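Local coordinates for Fe(2+) transporter FeoB (Methanocaldococcus jannaschii, PDB 2WJI), which binds GTP and GDP through its cytosolic G domain and probably drives ferrous iron transport across the membrane, at residues Ser67-Glu70 against Ile71-Arg74; Leu102-Met105 against Glu106-Ala109. All coordinates share one frame; numbering follows the deposited sequence.

Interaction 1 (Ser67-Glu70 against Ile71-Arg74); sequences SIDE and IIAR
The first two turns of helix 68-80 are joined by four successive i to i+4 backbone bonds, from I71 N to S67 O, I72 N to I68 O, A73 N to D69 O and R74 N to E70 O. I72 N to I68 O is 2.9 Å. I71 N to S67 O is longer, 3.2 Å. S67 is the N-cap. Its OG accepts a weak, bent bond from D69 N at 3.1 Å.

Among the side chains, I68 and I72 lie side by side, one turn apart, and point the same way. I68 CG2 meets I72 CD1 at 3.8 Å. In I72, CG1 stands anti to the carbonyl carbon (chi1 -63°) and chi2 is extended, which carries CD1 back to that methyl. I72 CG1 also lies close to the carbonyl oxygen its own N bonds to, 3.1 Å from I68 O. I71 does the same one residue earlier: its CG1 is 3.0 Å from S67 O, and its side chain touches A65 in the preceding loop.

E70 turns away from the next turn. Its chain is extended, and OE2 is hydrogen-bonded to T64 OG1, so the carboxylate ties the helix start to the loop before it. D69 packs on P58, part of the predicted G3 nucleotide-binding loop. The nearest atoms of the D69 side chain and the bound GTP analogue are about 8 Å apart.

The chemistry is that of a capped helix start. Backbone bonds and one weak cap hold the turn, I71 and I72 set a methylene beside the oxygens of S67 and I68, and the acidic side chains D69 and E70 near the N-terminus probably interact favourably with the helix dipole.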
# COMPACT_ATOMS: atom_id res chain seq x y z
N SER A 67 20.43 1.38 0.30
CA SER A 67 20.29 0.41 1.38
C SER A 67 19.89 -0.95 0.80
O SER A 67 19.48 -1.03 -0.36
CB SER A 67 19.24 0.90 2.38
OG SER A 67 18.54 -0.19 2.97
N ILE A 68 20.02 -2.01 1.59
CA ILE A 68 19.63 -3.33 1.12
C ILE A 68 18.13 -3.32 0.80
O ILE A 68 17.70 -3.81 -0.25
CB ILE A 68 19.92 -4.43 2.16
CG1 ILE A 68 21.42 -4.49 2.48
CG2 ILE A 68 19.46 -5.79 1.65
CD1 ILE A 68 21.83 -5.74 3.22
N ASP A 69 17.35 -2.74 1.70
CA ASP A 69 15.91 -2.69 1.54
C ASP A 69 15.49 -1.96 0.26
O ASP A 69 14.61 -2.42 -0.46
CB ASP A 69 15.25 -2.06 2.77
CG ASP A 69 15.25 -2.99 3.97
OD1 ASP A 69 15.30 -4.23 3.76
OD2 ASP A 69 15.18 -2.50 5.11
N GLU A 70 16.13 -0.83 -0.04
CA GLU A 70 15.77 -0.09 -1.25
C GLU A 70 16.07 -0.92 -2.51
O GLU A 70 15.29 -0.90 -3.47
CB GLU A 70 16.45 1.28 -1.29
CG GLU A 70 16.01 2.22 -0.17
CD GLU A 70 16.55 3.63 -0.33
OE1 GLU A 70 16.49 4.40 0.66
OE2 GLU A 70 17.03 3.98 -1.43
N ILE A 71 17.19 -1.64 -2.50
CA ILE A 71 17.54 -2.51 -3.63
C ILE A 71 16.54 -3.65 -3.77
O ILE A 71 16.15 -4.01 -4.88
CB ILE A 71 18.95 -3.12 -3.48
CG1 ILE A 71 19.98 -2.04 -3.15
CG2 ILE A 71 19.35 -3.87 -4.75
CD1 ILE A 71 20.21 -1.06 -4.27
N ILE A 72 16.14 -4.23 -2.64
CA ILE A 72 15.17 -5.32 -2.65
C ILE A 72 13.81 -4.86 -3.19
O ILE A 72 13.20 -5.55 -4.02
CB ILE A 72 14.98 -5.93 -1.24
CG1 ILE A 72 16.29 -6.55 -0.75
CG2 ILE A 72 13.85 -6.95 -1.25
CD1 ILE A 72 16.17 -7.27 0.58
N ALA A 73 13.34 -3.71 -2.72
CA ALA A 73 12.07 -3.15 -3.17
C ALA A 73 12.07 -2.86 -4.67
O ALA A 73 11.14 -3.23 -5.39
CB ALA A 73 11.73 -1.88 -2.38
N ARG A 74 13.12 -2.18 -5.13
CA ARG A 74 13.21 -1.80 -6.53
C ARG A 74 13.29 -2.99 -7.48
O ARG A 74 12.64 -3.00 -8.52
CB ARG A 74 14.40 -0.86 -6.76
CG ARG A 74 14.90 -0.83 -8.19
CD ARG A 74 15.28 0.57 -8.61
NE ARG A 74 16.07 0.56 -9.84
CZ ARG A 74 15.91 1.43 -10.83
NH1 ARG A 74 14.97 2.36 -10.75
NH2 ARG A 74 16.68 1.35 -11.91

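Interaction 2 (Leu102-Met105 against Glu106-Ala109)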
# COMPACT_ATOMS: atom_id res chain seq x y z
N LEU A 102 6.26 9.47 -6.11
CA LEU A 102 6.68 10.00 -7.42
C LEU A 102 7.62 9.06 -8.17
O LEU A 102 7.52 8.93 -9.39
CB LEU A 102 7.33 11.37 -7.26
CG LEU A 102 6.40 12.58 -7.28
CD1 LEU A 102 5.03 12.25 -6.70
CD2 LEU A 102 7.02 13.74 -6.53
N GLN A 103 8.54 8.44 -7.44
CA GLN A 103 9.44 7.47 -8.05
C GLN A 103 8.69 6.24 -8.58
O GLN A 103 9.05 5.68 -9.62
CB GLN A 103 10.54 7.06 -7.06
CG GLN A 103 11.41 8.24 -6.61
CD GLN A 103 12.51 7.83 -5.65
OE1 GLN A 103 12.80 6.65 -5.48
NE2 GLN A 103 13.14 8.82 -5.02
N LEU A 104 7.64 5.83 -7.87
CA LEU A 104 6.82 4.70 -8.31
C LEU A 104 6.08 5.02 -9.61
O LEU A 104 6.01 4.19 -10.51
CB LEU A 104 5.82 4.28 -7.22
CG LEU A 104 6.47 3.73 -5.95
CD1 LEU A 104 5.43 3.54 -4.84
CD2 LEU A 104 7.17 2.42 -6.26
N MET A 105 5.54 6.23 -9.70
CA MET A 105 4.90 6.68 -10.92
C MET A 105 5.91 6.70 -12.06
O MET A 105 5.63 6.26 -13.18
CB MET A 105 4.30 8.07 -10.74
CG MET A 105 3.19 8.14 -9.72
SD MET A 105 2.73 9.84 -9.34
CE MET A 105 1.24 9.59 -8.39
N GLU A 106 7.10 7.22 -11.77
CA GLU A 106 8.13 7.37 -12.79
C GLU A 106 8.52 6.04 -13.43
O GLU A 106 8.79 5.98 -14.63
CB GLU A 106 9.37 8.06 -12.21
CG GLU A 106 10.47 8.31 -13.22
CD GLU A 106 11.36 9.47 -12.84
OE1 GLU A 106 12.44 9.61 -13.44
OE2 GLU A 106 10.97 10.25 -11.94
N MET A 107 8.54 4.97 -12.64
CA MET A 107 8.97 3.68 -13.17
C MET A 107 7.84 2.90 -13.85
O MET A 107 8.03 1.76 -14.27
CB MET A 107 9.66 2.84 -12.09
CG MET A 107 8.84 2.59 -10.85
SD MET A 107 9.90 1.99 -9.52
CE MET A 107 10.53 0.47 -10.22
N GLY A 108 6.67 3.53 -13.96
CA GLY A 108 5.57 2.95 -14.70
C GLY A 108 4.75 1.92 -13.94
O GLY A 108 4.01 1.15 -14.54
N ALA A 109 4.86 1.92 -12.62
CA ALA A 109 4.12 0.95 -11.82
C ALA A 109 2.63 1.23 -11.89
O ALA A 109 2.21 2.39 -11.88
CB ALA A 109 4.61 0.98 -10.38
O HOH W 1 3.21 4.55 -13.19
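M107 folds its side chain back over the last turn of helix 94-106, with CG 3.3 Å from both Q103 O and L104 O. Its chi1 of 57° sets CG between the backbone N and the carbonyl carbon, and a bend at chi3 follows. SD then reaches L104 CD2 at 4.3 Å, a loose apolar touch. Both side chains also meet I77 of helix 68-80.

The backbone closes the helix in a Schellman motif. G108 has positive phi (82°), and G108 N donates to M105 O at 3.0 Å, coming from well above the carbonyl plane. A109 N makes a weak bond back to L104 O at 3.3 Å. The methyl of A109 points toward the turn and rests 3.5 Å from L104 O. M107 N bonds to Q103 O, and E106 N to L102 O.

A water donates to M105 O at 3.0 Å and to A109 O at 2.7 Å, so it bridges the helix end and the chain leaving it. Q103 reaches to the loop before helix 68-80, where its OE1 accepts from L63 N.

The turn thus answers the carbonyls of L102 to M105, and the water adds a second partner to M105 O, while L104 and M107 supply an apolar seam to helix 68-80 before strand 111-116 begins.

In the fold
Interactions 1 and 2 lie at opposite kinds of helix end: 67-74 starts helix 68-80 with an N-cap, and 102-109 finishes helix 94-106 with a Schellman motif. Both are mainly surface contacts, each with one buried residue, A73 in the first and L104 in the second. Their nearest atoms are about 4 Å apart without touching. Interaction 1 combines regular backbone bonding with an aliphatic pair on the surface and acidic side chains at a helix start. Interaction 2 closes a helix with a glycine turn and a water, and turns apolar side chains to a neighbouring helix. Interaction 1 lies nearer the nucleotide, beside P58, whereas interaction 2 leads into strand 111-116 of the G-domain sheet.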